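Local structure of putative cell surface hydrolase (Lactobacillus plantarum, 3LP5) at residues H105-L110 with A135-M140. The protein is a putative cell surface hydrolase of the alpha/beta hydrolase clan whose substrate is unknown. Numbering follows the deposited sequence.
Sequences HSNGGL and ASPYNM
L110, in the first turn of helix 107-118, packs against the loop 135-140 through both of its methyl branches. CD2 lies over one face of the Y138 ring, 3.9 Å from the ring centroid and 25° off its normal, a CH-pi contact offset toward the rim. The other branch, CD1, reaches the P137 ring at CG, 3.9 Å away, the two side chains crossing at about a right angle. A forked leucine suits this place because it can touch a flat ring and a puckered one at once. Y138 is amphipathic in its role: its face serves the apolar centre, while OH bonds to T133 OG1 on the preceding strand. P137, centre of an inverse gamma turn and first residue of a type I turn closed by the bond from M140 N to P137 O, also carries its CG to within 3.5 Å of N107 OD1, where the packing turns polar. Further out, with S136 OG beside its own backbone N (chi1 -65°), the hydroxyl donates to S106 O over 2.8 Å, in the carbonyl plane and on a lone pair. G109 N binds the same oxygen, which is thus gripped by two donors. S136 OG comes within 3.2 Å of G109 CA, an approach the lack of a side chain on G109 permits. At the outer edge, a water donates to A135 O and makes a weak bond to S106 OG. S106 has a strained backbone with positive phi (59°), and the G-H-S-N-G run, which spans the end of strand 99-105 and the start of helix 107-118, matches the nucleophile elbow of alpha/beta hydrolases, making S106 the probable nucleophile. The chemistry implies a sharp turn anchored through the S106 main-chain carbonyl rather than its hydroxyl, consistent with a nucleophile.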
loop_
_atom_site.group_PDB
_atom_site.type_symbol
_atom_site.label_atom_id
_atom_site.label_comp_id
_atom_site.label_asym_id
_atom_site.label_seq_id
_atom_site.Cartn_x
_atom_site.Cartn_y
_atom_site.Cartn_z
ATOM N N HIS A 105 1.076 2.015 -2.796
ATOM C CA HIS A 105 0.844 2.209 -4.211
ATOM C C HIS A 105 2.094 1.839 -4.976
ATOM O O HIS A 105 3.193 2.274 -4.641
ATOM C CB HIS A 105 0.432 3.666 -4.518
ATOM C CG HIS A 105 0.186 3.911 -5.972
ATOM N ND1 HIS A 105 0.639 5.032 -6.626
ATOM C CD2 HIS A 105 -0.451 3.160 -6.912
ATOM C CE1 HIS A 105 0.299 4.971 -7.904
ATOM N NE2 HIS A 105 -0.366 3.842 -8.107
ATOM N N SER A 106 1.930 1.005 -6.000
ATOM C CA SER A 106 3.056 0.684 -6.884
ATOM C C SER A 106 4.172 0.065 -6.016
ATOM O O SER A 106 3.878 -0.819 -5.241
ATOM C CB SER A 106 3.483 1.958 -7.654
ATOM O OG SER A 106 4.689 1.758 -8.399
ATOM N N ASN A 107 5.422 0.526 -6.093
ATOM C CA ASN A 107 6.481 -0.024 -5.218
ATOM C C ASN A 107 6.154 0.106 -3.739
ATOM O O ASN A 107 6.668 -0.631 -2.894
ATOM C CB ASN A 107 7.782 0.709 -5.471
ATOM C CG ASN A 107 8.415 0.362 -6.819
ATOM O OD1 ASN A 107 8.023 -0.561 -7.480
ATOM N ND2 ASN A 107 9.389 1.153 -7.222
ATOM N N GLY A 108 5.295 1.040 -3.387
ATOM C CA GLY A 108 4.882 1.161 -1.974
ATOM C C GLY A 108 4.344 -0.158 -1.416
ATOM O O GLY A 108 4.525 -0.478 -0.218
ATOM N N GLY A 109 3.708 -0.959 -2.271
ATOM C CA GLY A 109 3.142 -2.245 -1.794
ATOM C C GLY A 109 4.258 -3.237 -1.432
ATOM O O GLY A 109 4.127 -4.014 -0.487
ATOM N N LEU A 110 5.335 -3.249 -2.239
ATOM C CA LEU A 110 6.528 -4.052 -1.945
ATOM C C LEU A 110 7.276 -3.568 -0.701
ATOM O O LEU A 110 7.753 -4.384 0.170
ATOM C CB LEU A 110 7.527 -4.003 -3.146
ATOM C CG LEU A 110 6.963 -4.128 -4.561
ATOM C CD1 LEU A 110 8.115 -4.369 -5.596
ATOM C CD2 LEU A 110 5.953 -5.271 -4.585
ATOM N N ALA A 135 -1.372 -2.269 -7.848
ATOM C CA ALA A 135 -0.400 -2.520 -8.930
ATOM C C ALA A 135 1.050 -2.652 -8.471
ATOM O O ALA A 135 1.974 -2.012 -9.012
ATOM C CB ALA A 135 -0.548 -1.430 -10.040
ATOM N N SER A 136 1.282 -3.503 -7.470
ATOM C CA SER A 136 2.635 -3.602 -6.911
ATOM C C SER A 136 3.369 -4.696 -7.667
ATOM O O SER A 136 2.863 -5.817 -7.785
ATOM C CB SER A 136 2.580 -3.901 -5.416
ATOM O OG SER A 136 1.979 -2.807 -4.694
ATOM N N PRO A 137 4.558 -4.375 -8.215
ATOM C CA PRO A 137 5.259 -5.322 -9.028
ATOM C C PRO A 137 6.062 -6.387 -8.246
ATOM O O PRO A 137 7.305 -6.316 -8.153
ATOM C CB PRO A 137 6.151 -4.418 -9.887
ATOM C CG PRO A 137 6.490 -3.265 -8.988
ATOM C CD PRO A 137 5.260 -3.061 -8.147
ATOM N N TYR A 138 5.366 -7.417 -7.751
ATOM C CA TYR A 138 6.020 -8.439 -6.909
ATOM C C TYR A 138 7.159 -9.201 -7.579
ATOM O O TYR A 138 7.998 -9.729 -6.873
ATOM C CB TYR A 138 4.973 -9.404 -6.349
ATOM C CG TYR A 138 4.038 -8.699 -5.350
ATOM C CD1 TYR A 138 4.450 -8.483 -4.039
ATOM C CD2 TYR A 138 2.776 -8.245 -5.739
ATOM C CE1 TYR A 138 3.622 -7.815 -3.119
ATOM C CE2 TYR A 138 1.883 -7.612 -4.790
ATOM C CZ TYR A 138 2.362 -7.357 -3.518
ATOM O OH TYR A 138 1.524 -6.714 -2.596
ATOM N N ASN A 139 7.146 -9.279 -8.922
ATOM C CA ASN A 139 8.207 -9.834 -9.676
ATOM C C ASN A 139 8.894 -8.779 -10.558
ATOM O O ASN A 139 9.396 -9.094 -11.627
ATOM C CB ASN A 139 7.730 -11.017 -10.543
ATOM C CG ASN A 139 8.865 -11.949 -10.881
ATOM O OD1 ASN A 139 9.776 -12.142 -10.062
ATOM N ND2 ASN A 139 8.810 -12.568 -12.049
ATOM N N MET A 140 8.898 -7.541 -10.093
ATOM C CA MET A 140 9.631 -6.449 -10.760
ATOM C C MET A 140 9.114 -6.271 -12.187
ATOM O O MET A 140 7.882 -6.256 -12.391
ATOM C CB MET A 140 11.158 -6.665 -10.668
ATOM C CG MET A 140 11.739 -6.458 -9.264
ATOM S SD MET A 140 11.852 -4.776 -8.404
ATOM C CE MET A 140 10.232 -4.472 -7.902
HETATM O O HOH W 1 2.626 0.197 -10.317
#